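Local coordinates for 3-dehydroquinate dehydratase (Aquifex aeolicus, PDB 2YSW), which catalyses the cis-dehydration of 3-dehydroquinate to 3-dehydroshikimate, the third step of the chorismate pathway, by way of a Schiff-base intermediate, at residues Ala4-Asp9 with Ile26-Val31; Lys22-Val27 with Gln52-Ile57. One frame throughout, in Å; residues are numbered along the deposited sequence.

Contacts 1 and 2 join the strands of two successive beta-alpha-beta units of the TIM barrel, and they share strand 26-30: strand 2-7 lies along one edge of it and strand 55-59 along the other. Even the shared residues divide their backbone groups, I26 bonding to strand 2-7 and V27 to strand 55-59. Both contacts are largely buried, but contact 1 sits deeper, with its centre about 9 Å from that of the chain against about 13 Å for contact 2. Contact 1 runs up to the substrate-binding end of the strands and carries E28 and R30; contact 2 lies near their starts, where leucine, valine and isoleucine dominate and the K55 side chain is exposed.

Contact 1: Ala4-Asp9 with Ile26-Val31; sequences AVPLDD and IVELRV
E28 reaches P6 because its CG lies anti to the backbone N (chi1 173°) and the chain stays extended beyond it, which lays OE1 against the proline ring, 3.5 Å from P6 CG. On the opposite face, L7 has CG anti to its carbonyl carbon, and from there CD1 crosses V27 at about a right angle, 3.8 Å from V27 CG1; helix 12-21 covers both side chains. A4 and I26 meet through their CB atoms (3.8 Å) on the face of E28. Four backbone bonds run between these parallel neighbours: V5 N to I26 O (2.9 Å), E28 N to V5 O (2.8 Å), L7 N to E28 O (2.9 Å) and the longer R30 N to L7 O (3.2 Å). P6 N faces away from strand 26-30, interrupting nothing here, while P6 CA makes a CA-H...O contact with E28 O. R30 leaves P6 after its CG, bends twice and forms a salt bridge with D32. E28 OE2 bonds to T59, and the E28 side chain comes near that of K142, the Schiff-base lysine. With R30 close to the substrate-binding R61, the arrangement is consistent with a polar, anion-accepting barrel mouth, set on an apolar layer that faces the helices.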
ATOM      1  N   ALA A   4      -2.286  -4.209  16.180  1.00 24.56           N
ATOM      2  CA  ALA A   4      -2.986  -3.914  17.415  1.00 24.12           C
ATOM      3  C   ALA A   4      -4.480  -4.041  17.206  1.00 24.36           C
ATOM      4  O   ALA A   4      -4.989  -3.791  16.114  1.00 25.35           O
ATOM      5  CB  ALA A   4      -2.634  -2.509  17.879  1.00 20.91           C
ATOM      6  N   VAL A   5      -5.178  -4.450  18.258  1.00 24.91           N
ATOM      7  CA  VAL A   5      -6.626  -4.598  18.216  1.00 24.69           C
ATOM      8  C   VAL A   5      -7.215  -3.820  19.387  1.00 26.23           C
ATOM      9  O   VAL A   5      -6.859  -4.055  20.550  1.00 26.48           O
ATOM     10  CB  VAL A   5      -7.057  -6.079  18.347  1.00 25.12           C
ATOM     11  CG1 VAL A   5      -8.573  -6.181  18.396  1.00 24.09           C
ATOM     12  CG2 VAL A   5      -6.525  -6.882  17.173  1.00 27.30           C
ATOM     13  N   PRO A   6      -8.093  -2.849  19.091  1.00 25.93           N
ATOM     14  CA  PRO A   6      -8.734  -2.036  20.124  1.00 25.91           C
ATOM     15  C   PRO A   6      -9.855  -2.851  20.760  1.00 26.83           C
ATOM     16  O   PRO A   6     -10.630  -3.503  20.060  1.00 28.32           O
ATOM     17  CB  PRO A   6      -9.284  -0.839  19.342  1.00 26.97           C
ATOM     18  CG  PRO A   6      -8.447  -0.805  18.087  1.00 26.94           C
ATOM     19  CD  PRO A   6      -8.306  -2.258  17.758  1.00 26.51           C
ATOM     20  N   LEU A   7      -9.950  -2.813  22.081  1.00 26.69           N
ATOM     21  CA  LEU A   7     -10.989  -3.561  22.771  1.00 25.70           C
ATOM     22  C   LEU A   7     -11.555  -2.768  23.927  1.00 26.07           C
ATOM     23  O   LEU A   7     -10.812  -2.072  24.617  1.00 25.63           O
ATOM     24  CB  LEU A   7     -10.422  -4.874  23.332  1.00 25.13           C
ATOM     25  CG  LEU A   7      -9.930  -5.964  22.369  1.00 26.14           C
ATOM     26  CD1 LEU A   7      -9.387  -7.137  23.178  1.00 23.23           C
ATOM     27  CD2 LEU A   7     -11.073  -6.412  21.463  1.00 19.89           C
ATOM     28  N   ASP A   8     -12.868  -2.848  24.129  1.00 26.82           N
ATOM     29  CA  ASP A   8     -13.462  -2.195  25.284  1.00 29.25           C
ATOM     30  C   ASP A   8     -13.475  -3.319  26.319  1.00 29.76           C
ATOM     31  O   ASP A   8     -12.840  -4.351  26.103  1.00 28.65           O
ATOM     32  CB  ASP A   8     -14.881  -1.658  25.015  1.00 31.90           C
ATOM     33  CG  ASP A   8     -15.840  -2.711  24.483  1.00 34.71           C
ATOM     34  OD1 ASP A   8     -15.726  -3.899  24.843  1.00 36.08           O
ATOM     35  OD2 ASP A   8     -16.739  -2.327  23.707  1.00 40.29           O
ATOM     36  N   ASP A   9     -14.190  -3.154  27.423  1.00 31.19           N
ATOM     37  CA  ASP A   9     -14.172  -4.186  28.455  1.00 34.24           C
ATOM     38  C   ASP A   9     -15.251  -5.266  28.384  1.00 36.22           C
ATOM     39  O   ASP A   9     -15.331  -6.108  29.276  1.00 38.13           O
ATOM     40  CB  ASP A   9     -14.188  -3.522  29.837  1.00 32.71           C
ATOM     41  CG  ASP A   9     -15.446  -2.721  30.079  1.00 33.62           C
ATOM     42  OD1 ASP A   9     -16.051  -2.270  29.085  1.00 34.04           O
ATOM     43  OD2 ASP A   9     -15.822  -2.532  31.254  1.00 33.56           O
ATOM     44  N   ILE A  26      -0.701  -6.787  19.759  1.00 25.34           N
ATOM     45  CA  ILE A  26      -1.074  -5.811  20.769  1.00 24.73           C
ATOM     46  C   ILE A  26      -2.573  -5.679  20.966  1.00 24.76           C
ATOM     47  O   ILE A  26      -3.363  -5.900  20.043  1.00 24.45           O
ATOM     48  CB  ILE A  26      -0.551  -4.396  20.372  1.00 25.26           C
ATOM     49  CG1 ILE A  26       0.975  -4.404  20.245  1.00 24.92           C
ATOM     50  CG2 ILE A  26      -1.008  -3.348  21.388  1.00 26.84           C
ATOM     51  CD1 ILE A  26       1.537  -3.124  19.608  1.00 21.70           C
ATOM     52  N   VAL A  27      -2.951  -5.330  22.189  1.00 23.66           N
ATOM     53  CA  VAL A  27      -4.338  -5.071  22.515  1.00 23.07           C
ATOM     54  C   VAL A  27      -4.344  -3.633  23.015  1.00 24.32           C
ATOM     55  O   VAL A  27      -3.622  -3.287  23.959  1.00 23.44           O
ATOM     56  CB  VAL A  27      -4.887  -5.971  23.647  1.00 24.81           C
ATOM     57  CG1 VAL A  27      -6.173  -5.365  24.194  1.00 23.11           C
ATOM     58  CG2 VAL A  27      -5.163  -7.377  23.123  1.00 22.33           C
ATOM     59  N   GLU A  28      -5.116  -2.784  22.349  1.00 23.09           N
ATOM     60  CA  GLU A  28      -5.224  -1.406  22.777  1.00 22.64           C
ATOM     61  C   GLU A  28      -6.465  -1.329  23.661  1.00 24.53           C
ATOM     62  O   GLU A  28      -7.583  -1.634  23.215  1.00 24.44           O
ATOM     63  CB  GLU A  28      -5.384  -0.451  21.589  1.00 22.22           C
ATOM     64  CG  GLU A  28      -5.669   0.985  22.037  1.00 26.75           C
ATOM     65  CD  GLU A  28      -5.952   1.938  20.879  1.00 29.04           C
ATOM     66  OE1 GLU A  28      -6.648   1.525  19.927  1.00 28.79           O
ATOM     67  OE2 GLU A  28      -5.493   3.102  20.937  1.00 31.28           O
ATOM     68  N   LEU A  29      -6.264  -0.947  24.916  1.00 22.55           N
ATOM     69  CA  LEU A  29      -7.375  -0.818  25.843  1.00 24.09           C
ATOM     70  C   LEU A  29      -7.986   0.562  25.674  1.00 23.86           C
ATOM     71  O   LEU A  29      -7.371   1.566  26.040  1.00 23.20           O
ATOM     72  CB  LEU A  29      -6.910  -0.974  27.298  1.00 26.74           C
ATOM     73  CG  LEU A  29      -6.320  -2.299  27.785  1.00 29.58           C
ATOM     74  CD1 LEU A  29      -6.244  -2.278  29.303  1.00 31.66           C
ATOM     75  CD2 LEU A  29      -7.195  -3.449  27.337  1.00 33.42           C
ATOM     76  N   ARG A  30      -9.184   0.616  25.107  1.00 24.25           N
ATOM     77  CA  ARG A  30      -9.876   1.891  24.936  1.00 25.73           C
ATOM     78  C   ARG A  30     -10.648   2.145  26.230  1.00 24.92           C
ATOM     79  O   ARG A  30     -11.860   1.918  26.303  1.00 25.02           O
ATOM     80  CB  ARG A  30     -10.829   1.823  23.735  1.00 24.73           C
ATOM     81  CG  ARG A  30     -10.107   1.873  22.388  1.00 26.07           C
ATOM     82  CD  ARG A  30      -9.394   3.205  22.200  1.00 26.45           C
ATOM     83  NE  ARG A  30     -10.343   4.307  22.314  1.00 28.10           N
ATOM     84  CZ  ARG A  30     -11.177   4.680  21.349  1.00 33.08           C
ATOM     85  NH1 ARG A  30     -11.173   4.049  20.177  1.00 34.34           N
ATOM     86  NH2 ARG A  30     -12.037   5.666  21.566  1.00 32.28           N
ATOM     87  N   VAL A  31      -9.932   2.613  27.251  1.00 23.32           N
ATOM     88  CA  VAL A  31     -10.540   2.860  28.552  1.00 24.05           C
ATOM     89  C   VAL A  31     -11.700   3.844  28.490  1.00 25.35           C
ATOM     90  O   VAL A  31     -12.592   3.801  29.335  1.00 25.84           O
ATOM     91  CB  VAL A  31      -9.486   3.361  29.579  1.00 23.24           C
ATOM     92  CG1 VAL A  31     -10.151   3.661  30.922  1.00 23.06           C
ATOM     93  CG2 VAL A  31      -8.400   2.309  29.756  1.00 20.82           C
TER

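Contact 2: Lys22-Val27 with Gln52-Ile57; sequences KGADIV and QGLKTI
The apolar centre is L54, whose CD1 touches both A24 CB (4.2 Å) and V27 CG2 (4.1 Å), the methyl that V27 turns to this side. The forked end of L54 sits over A24 O, both methyls on one side of that oxygen and CD2 at 3.3 Å from it. L54 CG stands anti to its carbonyl carbon (chi1 -51°), which sends the branch across toward 22-27. Helix 39-51 backs the cluster with V49, which touches L54, V27 and T56. An alanine in place of L54 would probably leave V27 CG2 and V49 facing a gap and let this end of helix 39-51 settle less firmly on the sheet. On the other face, I26 presses its CG2 branch on I57, 3.6 Å from I57 CG1, while its CG1 branch meets K55 CB at 3.9 Å. Y86 of strand 86-90 touches both isoleucines.

Outward from these side chains runs the parallel ladder. K55 N gives an almost straight bond to D25 O (3.0 Å, 177° at the hydrogen). V27 then holds strand 55-59 with both its backbone groups, its N to K55 O (2.9 Å) and its O from I57 N (3.1 Å). At the polar edge, D25 turns its carboxylate to R213 and the amide of I3, and K55 carries its ammonium away from I26; on the buried V27 face, T56 OG1 bonds to S84. D25 and T56 thus find their polar partners elsewhere, while main-chain bonds and apolar contacts on both faces together join the two segments.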
ATOM      1  N   LYS A  22      -5.486 -15.401  16.771  1.00 41.38           N
ATOM      2  CA  LYS A  22      -5.524 -14.959  15.388  1.00 40.49           C
ATOM      3  C   LYS A  22      -4.270 -14.215  14.956  1.00 39.40           C
ATOM      4  O   LYS A  22      -4.152 -13.828  13.790  1.00 41.13           O
ATOM      5  CB  LYS A  22      -6.754 -14.098  15.153  1.00 41.48           C
ATOM      6  CG  LYS A  22      -8.044 -14.864  15.326  1.00 43.69           C
ATOM      7  CD  LYS A  22      -9.228 -13.919  15.395  1.00 48.35           C
ATOM      8  CE  LYS A  22     -10.529 -14.684  15.549  1.00 50.08           C
ATOM      9  NZ  LYS A  22     -11.411 -14.492  14.369  1.00 51.43           N
ATOM     10  N   GLY A  23      -3.342 -14.010  15.888  1.00 35.95           N
ATOM     11  CA  GLY A  23      -2.096 -13.347  15.548  1.00 34.36           C
ATOM     12  C   GLY A  23      -1.872 -11.895  15.941  1.00 34.10           C
ATOM     13  O   GLY A  23      -0.919 -11.278  15.467  1.00 34.41           O
ATOM     14  N   ALA A  24      -2.720 -11.334  16.795  1.00 31.80           N
ATOM     15  CA  ALA A  24      -2.525  -9.946  17.204  1.00 32.26           C
ATOM     16  C   ALA A  24      -1.279  -9.837  18.084  1.00 31.20           C
ATOM     17  O   ALA A  24      -0.982 -10.741  18.864  1.00 32.36           O
ATOM     18  CB  ALA A  24      -3.749  -9.437  17.961  1.00 30.86           C
ATOM     19  N   ASP A  25      -0.544  -8.738  17.948  1.00 28.79           N
ATOM     20  CA  ASP A  25       0.654  -8.525  18.753  1.00 26.85           C
ATOM     21  C   ASP A  25       0.331  -7.606  19.928  1.00 26.39           C
ATOM     22  O   ASP A  25       0.994  -7.642  20.964  1.00 24.58           O
ATOM     23  CB  ASP A  25       1.752  -7.857  17.923  1.00 29.47           C
ATOM     24  CG  ASP A  25       2.101  -8.633  16.669  1.00 31.38           C
ATOM     25  OD1 ASP A  25       2.692  -9.729  16.782  1.00 33.44           O
ATOM     26  OD2 ASP A  25       1.784  -8.146  15.567  1.00 29.97           O
ATOM     27  N   ILE A  26      -0.701  -6.787  19.759  1.00 25.34           N
ATOM     28  CA  ILE A  26      -1.074  -5.811  20.769  1.00 24.73           C
ATOM     29  C   ILE A  26      -2.573  -5.679  20.966  1.00 24.76           C
ATOM     30  O   ILE A  26      -3.363  -5.900  20.043  1.00 24.45           O
ATOM     31  CB  ILE A  26      -0.551  -4.396  20.372  1.00 25.26           C
ATOM     32  CG1 ILE A  26       0.975  -4.404  20.245  1.00 24.92           C
ATOM     33  CG2 ILE A  26      -1.008  -3.348  21.388  1.00 26.84           C
ATOM     34  CD1 ILE A  26       1.537  -3.124  19.608  1.00 21.70           C
ATOM     35  N   VAL A  27      -2.951  -5.330  22.189  1.00 23.66           N
ATOM     36  CA  VAL A  27      -4.338  -5.071  22.515  1.00 23.07           C
ATOM     37  C   VAL A  27      -4.344  -3.633  23.015  1.00 24.32           C
ATOM     38  O   VAL A  27      -3.622  -3.287  23.959  1.00 23.44           O
ATOM     39  CB  VAL A  27      -4.887  -5.971  23.647  1.00 24.81           C
ATOM     40  CG1 VAL A  27      -6.173  -5.365  24.194  1.00 23.11           C
ATOM     41  CG2 VAL A  27      -5.163  -7.377  23.123  1.00 22.33           C
ATOM     42  N   GLN A  52      -1.289 -13.260  28.400  1.00 32.58           N
ATOM     43  CA  GLN A  52      -1.557 -13.981  27.165  1.00 32.93           C
ATOM     44  C   GLN A  52      -0.421 -13.794  26.169  1.00 32.79           C
ATOM     45  O   GLN A  52      -0.508 -14.233  25.024  1.00 34.08           O
ATOM     46  CB  GLN A  52      -2.876 -13.516  26.555  1.00 34.78           C
ATOM     47  CG  GLN A  52      -4.097 -14.139  27.210  1.00 40.37           C
ATOM     48  CD  GLN A  52      -4.254 -15.610  26.862  1.00 41.95           C
ATOM     49  OE1 GLN A  52      -3.332 -16.407  27.043  1.00 43.79           O
ATOM     50  NE2 GLN A  52      -5.427 -15.974  26.359  1.00 43.96           N
ATOM     51  N   GLY A  53       0.646 -13.139  26.612  1.00 31.14           N
ATOM     52  CA  GLY A  53       1.784 -12.922  25.740  1.00 32.83           C
ATOM     53  C   GLY A  53       1.709 -11.737  24.789  1.00 32.82           C
ATOM     54  O   GLY A  53       2.579 -11.584  23.933  1.00 33.19           O
ATOM     55  N   LEU A  54       0.689 -10.893  24.912  1.00 31.55           N
ATOM     56  CA  LEU A  54       0.598  -9.739  24.021  1.00 31.48           C
ATOM     57  C   LEU A  54       1.004  -8.449  24.713  1.00 31.60           C
ATOM     58  O   LEU A  54       1.143  -8.394  25.942  1.00 31.55           O
ATOM     59  CB  LEU A  54      -0.820  -9.585  23.458  1.00 31.19           C
ATOM     60  CG  LEU A  54      -1.461 -10.815  22.807  1.00 34.56           C
ATOM     61  CD1 LEU A  54      -2.601 -10.362  21.920  1.00 35.73           C
ATOM     62  CD2 LEU A  54      -0.439 -11.588  21.985  1.00 35.04           C
ATOM     63  N   LYS A  55       1.202  -7.405  23.921  1.00 30.86           N
ATOM     64  CA  LYS A  55       1.561  -6.120  24.484  1.00 28.59           C
ATOM     65  C   LYS A  55       0.320  -5.256  24.588  1.00 26.73           C
ATOM     66  O   LYS A  55      -0.716  -5.557  23.986  1.00 24.19           O
ATOM     67  CB  LYS A  55       2.634  -5.454  23.629  1.00 31.60           C
ATOM     68  CG  LYS A  55       4.001  -6.069  23.848  1.00 35.47           C
ATOM     69  CD  LYS A  55       4.919  -5.802  22.687  1.00 41.29           C
ATOM     70  CE  LYS A  55       6.289  -6.396  22.947  1.00 45.81           C
ATOM     71  NZ  LYS A  55       6.971  -5.707  24.086  1.00 48.42           N
ATOM     72  N   THR A  56       0.433  -4.177  25.352  1.00 25.09           N
ATOM     73  CA  THR A  56      -0.692  -3.291  25.564  1.00 24.78           C
ATOM     74  C   THR A  56      -0.435  -1.847  25.208  1.00 23.37           C
ATOM     75  O   THR A  56       0.697  -1.365  25.243  1.00 23.87           O
ATOM     76  CB  THR A  56      -1.113  -3.268  27.042  1.00 26.23           C
ATOM     77  OG1 THR A  56      -0.051  -2.696  27.823  1.00 23.79           O
ATOM     78  CG2 THR A  56      -1.412  -4.668  27.538  1.00 25.70           C
ATOM     79  N   ILE A  57      -1.521  -1.168  24.874  1.00 21.63           N
ATOM     80  CA  ILE A  57      -1.489   0.255  24.603  1.00 22.31           C
ATOM     81  C   ILE A  57      -2.587   0.781  25.521  1.00 22.13           C
ATOM     82  O   ILE A  57      -3.749   0.385  25.392  1.00 22.54           O
ATOM     83  CB  ILE A  57      -1.868   0.609  23.154  1.00 21.46           C
ATOM     84  CG1 ILE A  57      -0.767   0.167  22.186  1.00 23.27           C
ATOM     85  CG2 ILE A  57      -2.091   2.109  23.053  1.00 19.30           C
ATOM     86  CD1 ILE A  57      -1.134   0.364  20.719  1.00 22.83           C
TER